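Local coordinates for ABC transporter substrate-binding protein (Rhizobium radiobacter, PDB 6TFX) that binds the mannityl-opine mannopinic acid as the periplasmic solute-binding protein of an ABC importer in Agrobacterium, at residues 71-76 and 122-127; 332-337 and 377-382. One frame throughout, in Å; residues are numbered along the deposited sequence. Where two conformers were deposited one is given.

Contact 1 (71-76 and 122-127); sequences FKLRPD and KTVRIT
A bend at the second torsion of K72 (chi2 -76°), followed by two extended torsions, lays its chain alongside T123, whose chi1 of -55° sets OG1 anti to its carbonyl carbon and within range of the ammonium group. The two side chains run the same way on one face of the sheet, and K72 NZ donates to T123 OG1 at 2.9 Å. That hydroxyl is also hydrogen-bonded to the carboxylate of D120, so the lysine meets an oxygen that a nearby acid probably makes more attractive to a cation. The ammonium of K122 lies 5.5 Å from that of K72, measured NZ to NZ, and the like charges are not in contact.

In the backbone, F71 and V124 form a hydrogen-bonded antiparallel pair: F71 N reaches V124 O at 2.8 Å and 174°, and V124 N returns to F71 O at 2.9 Å. K72 and T123 form the following non-hydrogen-bonded pair. One further backbone bond runs from L73 N to K122 O at 2.8 Å.

The other face is apolar. I126 CD1 comes within 3.8 Å of F71 CE1, and L73 CD1 stands 4.2 Å from V124 CG2; V91 of helix 88-98 packs on both L73 and V124, while the F71 ring meets that of W60.

Strands 68-73 and 123-128 are the central neighbours of a four-stranded antiparallel sheet ordered 57-62, 68-73, 123-128, 113-118, with one face polar at K72 and T123 and the other covered by helix 88-98.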
# COMPACT_ATOMS: atom_id res chain seq x y z
N PHE A 71 9.67 20.43 -15.23
CA PHE A 71 9.46 20.78 -13.82
C PHE A 71 10.49 21.78 -13.35
O PHE A 71 11.68 21.54 -13.52
CB PHE A 71 9.52 19.52 -12.93
CG PHE A 71 8.35 18.60 -13.13
CD1 PHE A 71 8.32 17.71 -14.21
CD2 PHE A 71 7.25 18.64 -12.28
CE1 PHE A 71 7.19 16.92 -14.44
CE2 PHE A 71 6.14 17.82 -12.50
CZ PHE A 71 6.11 16.98 -13.59
N LYS A 72 10.02 22.88 -12.75
CA LYS A 72 10.91 23.91 -12.22
C LYS A 72 11.01 23.68 -10.72
O LYS A 72 10.00 23.70 -10.02
CB LYS A 72 10.42 25.33 -12.55
CG LYS A 72 10.53 25.67 -14.04
CD LYS A 72 11.97 26.00 -14.46
CE LYS A 72 12.12 26.23 -15.94
NZ LYS A 72 13.53 26.54 -16.29
N LEU A 73 12.21 23.40 -10.25
CA LEU A 73 12.40 23.08 -8.85
C LEU A 73 12.49 24.30 -7.99
O LEU A 73 13.01 25.34 -8.41
CB LEU A 73 13.66 22.22 -8.62
CG LEU A 73 13.80 20.96 -9.48
CD1 LEU A 73 14.94 20.12 -8.99
CD2 LEU A 73 12.52 20.14 -9.48
N ARG A 74 12.01 24.15 -6.77
CA ARG A 74 12.14 25.20 -5.78
C ARG A 74 13.64 25.38 -5.48
O ARG A 74 14.35 24.38 -5.29
CB ARG A 74 11.46 24.76 -4.50
CG ARG A 74 10.24 25.52 -4.22
CD ARG A 74 9.71 25.01 -2.91
NE ARG A 74 8.46 24.29 -3.12
CZ ARG A 74 7.28 24.87 -3.22
NH1 ARG A 74 7.17 26.20 -3.15
NH2 ARG A 74 6.18 24.14 -3.37
N PRO A 75 14.25 26.60 -5.43
CA PRO A 75 15.75 26.73 -5.36
C PRO A 75 16.63 26.18 -4.17
O PRO A 75 17.69 25.60 -4.44
CB PRO A 75 15.98 28.25 -5.43
CG PRO A 75 14.63 28.88 -5.16
CD PRO A 75 13.63 27.91 -5.72
N ASP A 76 16.30 26.52 -2.92
CA ASP A 76 16.81 26.32 -1.57
C ASP A 76 16.07 25.27 -0.73
O ASP A 76 15.92 25.47 0.48
CB ASP A 76 16.84 27.69 -0.83
CG ASP A 76 17.63 28.78 -1.56
OD1 ASP A 76 18.77 28.49 -2.02
OD2 ASP A 76 17.11 29.92 -1.67
N LYS A 122 18.03 23.49 -11.55
CA LYS A 122 16.66 23.64 -11.04
C LYS A 122 15.57 23.30 -12.07
O LYS A 122 14.45 23.76 -11.93
CB LYS A 122 16.45 25.05 -10.43
CG LYS A 122 16.60 26.21 -11.44
CD LYS A 122 16.41 27.58 -10.80
CE LYS A 122 16.85 28.71 -11.71
NZ LYS A 122 15.71 29.51 -12.21
N THR A 123 15.92 22.57 -13.14
CA THR A 123 14.95 22.25 -14.18
C THR A 123 15.11 20.80 -14.59
O THR A 123 16.21 20.39 -14.98
CB THR A 123 15.14 23.20 -15.39
OG1 THR A 123 15.07 24.55 -14.94
CG2 THR A 123 14.10 22.97 -16.48
N VAL A 124 14.00 20.02 -14.52
CA VAL A 124 13.97 18.60 -14.87
C VAL A 124 13.03 18.44 -16.06
O VAL A 124 11.89 18.92 -16.01
CB VAL A 124 13.46 17.76 -13.67
CG1 VAL A 124 13.31 16.28 -14.06
CG2 VAL A 124 14.39 17.89 -12.47
N ARG A 125 13.47 17.72 -17.09
CA ARG A 125 12.64 17.43 -18.25
C ARG A 125 12.37 15.93 -18.25
O ARG A 125 13.30 15.14 -18.25
CB ARG A 125 13.35 17.83 -19.55
CG ARG A 125 12.53 17.55 -20.82
CD ARG A 125 13.35 17.80 -22.09
NE ARG A 125 13.77 19.20 -22.18
CZ ARG A 125 14.82 19.62 -22.88
NH1 ARG A 125 15.58 18.75 -23.55
NH2 ARG A 125 15.13 20.91 -22.91
N ILE A 126 11.08 15.55 -18.25
CA ILE A 126 10.69 14.14 -18.30
C ILE A 126 10.02 13.93 -19.67
O ILE A 126 9.07 14.62 -20.00
CB ILE A 126 9.70 13.78 -17.16
CG1 ILE A 126 10.39 14.02 -15.78
CG2 ILE A 126 9.19 12.34 -17.30
CD1 ILE A 126 9.48 13.89 -14.59
N THR A 127 10.55 12.98 -20.45
CA THR A 127 10.00 12.67 -21.77
C THR A 127 9.35 11.30 -21.64
O THR A 127 9.95 10.37 -21.07
CB THR A 127 11.13 12.65 -22.82
OG1 THR A 127 11.76 13.93 -22.85
CG2 THR A 127 10.61 12.29 -24.23

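Contact 2 (332-337 and 377-382); sequences VTMVAS and DLSPIV
I381 and M334 make the apolar centre: M334 CG lies 3.8 Å from I381 CB, and the thioether, bent at its last torsion, carries SD and CE along the isoleucine, with CE 4.1 Å from I381 CG2. The two side chains cross at a slant. Next to them V332 extends CG2 to P380 CG at 3.7 Å, the two side chains pointing opposite ways as they pass, and the same methyl meets I381 CD1 more loosely, the isoleucine side chain lying roughly perpendicular to that of the valine. L360 of strand 358-365 touches both V332 and M334, so this apolar patch continues across the neighbouring strand.

Strand 330-337 pairs in parallel with 358-365, and segment 377-382 approaches it without a beta bridge, the touching parts running 120° apart. The contact therefore joins this two-stranded parallel sheet to the start of strand 381-386, which belongs to the large mixed sheet.

Further out, V335 CG2 packs on S379 CB at 3.9 Å, and M373 of helix 367-374 touches V335. The polar edge is S379, a buried residue. Its OG is anti to the backbone N (chi1 -168°), where it accepts from V335 N at 3.0 Å and 163° and donates to I381 O at 2.7 Å.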
# COMPACT_ATOMS: atom_id res chain seq x y z
N VAL A 332 -4.57 -27.79 3.00
CA VAL A 332 -3.56 -26.91 2.39
C VAL A 332 -2.87 -26.11 3.50
O VAL A 332 -3.53 -25.71 4.46
CB VAL A 332 -4.23 -25.99 1.31
CG1 VAL A 332 -5.52 -25.34 1.79
CG2 VAL A 332 -3.27 -24.95 0.73
N THR A 333 -1.57 -25.89 3.36
CA THR A 333 -0.80 -25.06 4.30
C THR A 333 -0.51 -23.74 3.58
O THR A 333 0.01 -23.73 2.47
CB THR A 333 0.50 -25.75 4.71
OG1 THR A 333 0.21 -26.90 5.53
CG2 THR A 333 1.46 -24.81 5.45
N MET A 334 -0.84 -22.63 4.25
CA MET A 334 -0.57 -21.29 3.74
C MET A 334 0.40 -20.62 4.68
O MET A 334 0.27 -20.74 5.90
CB MET A 334 -1.85 -20.47 3.81
CG MET A 334 -2.71 -20.59 2.62
SD MET A 334 -4.21 -19.69 3.04
CE MET A 334 -3.65 -18.02 2.98
N VAL A 335 1.34 -19.86 4.14
CA VAL A 335 2.24 -19.05 4.93
C VAL A 335 1.42 -17.78 5.20
O VAL A 335 0.95 -17.12 4.26
CB VAL A 335 3.57 -18.75 4.18
CG1 VAL A 335 4.53 -18.03 5.10
CG2 VAL A 335 4.20 -20.04 3.65
N ALA A 336 1.22 -17.47 6.48
CA ALA A 336 0.33 -16.38 6.87
C ALA A 336 1.03 -15.31 7.68
O ALA A 336 1.75 -15.61 8.62
CB ALA A 336 -0.84 -16.95 7.67
N SER A 337 0.79 -14.04 7.34
CA SER A 337 1.39 -12.95 8.10
C SER A 337 0.89 -12.88 9.56
O SER A 337 -0.30 -13.11 9.83
CB SER A 337 1.08 -11.62 7.44
OG SER A 337 1.50 -10.55 8.28
N ASP A 377 7.55 -17.32 -3.99
CA ASP A 377 6.54 -18.30 -4.43
C ASP A 377 6.44 -19.46 -3.44
O ASP A 377 6.20 -20.61 -3.84
CB ASP A 377 6.90 -18.83 -5.83
CG ASP A 377 5.86 -18.66 -6.89
OD1 ASP A 377 4.70 -18.30 -6.53
OD2 ASP A 377 6.17 -18.93 -8.08
N LEU A 378 6.60 -19.14 -2.15
CA LEU A 378 6.62 -20.20 -1.14
C LEU A 378 5.26 -20.57 -0.58
O LEU A 378 5.18 -21.54 0.17
CB LEU A 378 7.60 -19.86 -0.01
CG LEU A 378 9.08 -19.80 -0.42
CD1 LEU A 378 9.95 -19.28 0.70
CD2 LEU A 378 9.61 -21.16 -0.88
N SER A 379 4.19 -19.82 -0.93
CA SER A 379 2.86 -20.17 -0.41
C SER A 379 1.90 -20.51 -1.58
O SER A 379 1.87 -19.74 -2.56
CB SER A 379 2.28 -19.02 0.41
OG SER A 379 1.13 -19.45 1.15
N PRO A 380 1.08 -21.57 -1.46
CA PRO A 380 0.15 -21.92 -2.57
C PRO A 380 -1.01 -20.95 -2.71
O PRO A 380 -1.66 -20.90 -3.77
CB PRO A 380 -0.36 -23.31 -2.18
CG PRO A 380 -0.24 -23.35 -0.69
CD PRO A 380 1.03 -22.58 -0.38
N ILE A 381 -1.34 -20.26 -1.62
CA ILE A 381 -2.39 -19.25 -1.59
C ILE A 381 -1.81 -18.13 -0.76
O ILE A 381 -1.13 -18.39 0.22
CB ILE A 381 -3.70 -19.78 -0.94
CG1 ILE A 381 -4.24 -21.01 -1.71
CG2 ILE A 381 -4.77 -18.64 -0.91
CD1 ILE A 381 -5.42 -21.76 -0.88
N VAL A 382 -2.07 -16.89 -1.15
CA VAL A 382 -1.55 -15.72 -0.45
C VAL A 382 -2.70 -14.80 -0.08
O VAL A 382 -3.40 -14.33 -0.97
CB VAL A 382 -0.50 -14.97 -1.35
CG1 VAL A 382 -0.06 -13.66 -0.69
CG2 VAL A 382 0.72 -15.86 -1.66

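Contacts 1 and 2 do not touch: their centres are 45 Å apart, their nearest atoms about 32 Å, and they lie on opposite sides of the chain's centre. Along the chain, both segments of contact 1 precede those of contact 2, and all four belong to the family 5 solute-binding region. Their relation to the ligand differs. The centre of contact 1 is about 28 Å from that of the chain, away from the opine and magnesium sites. Contact 2 lies nearer the pocket: the side chain of M334 is about 12 Å from the bound opine ligand, while that of I381 is about 11 Å from that of C453, a magnesium-site residue. Neither distance amounts to contact.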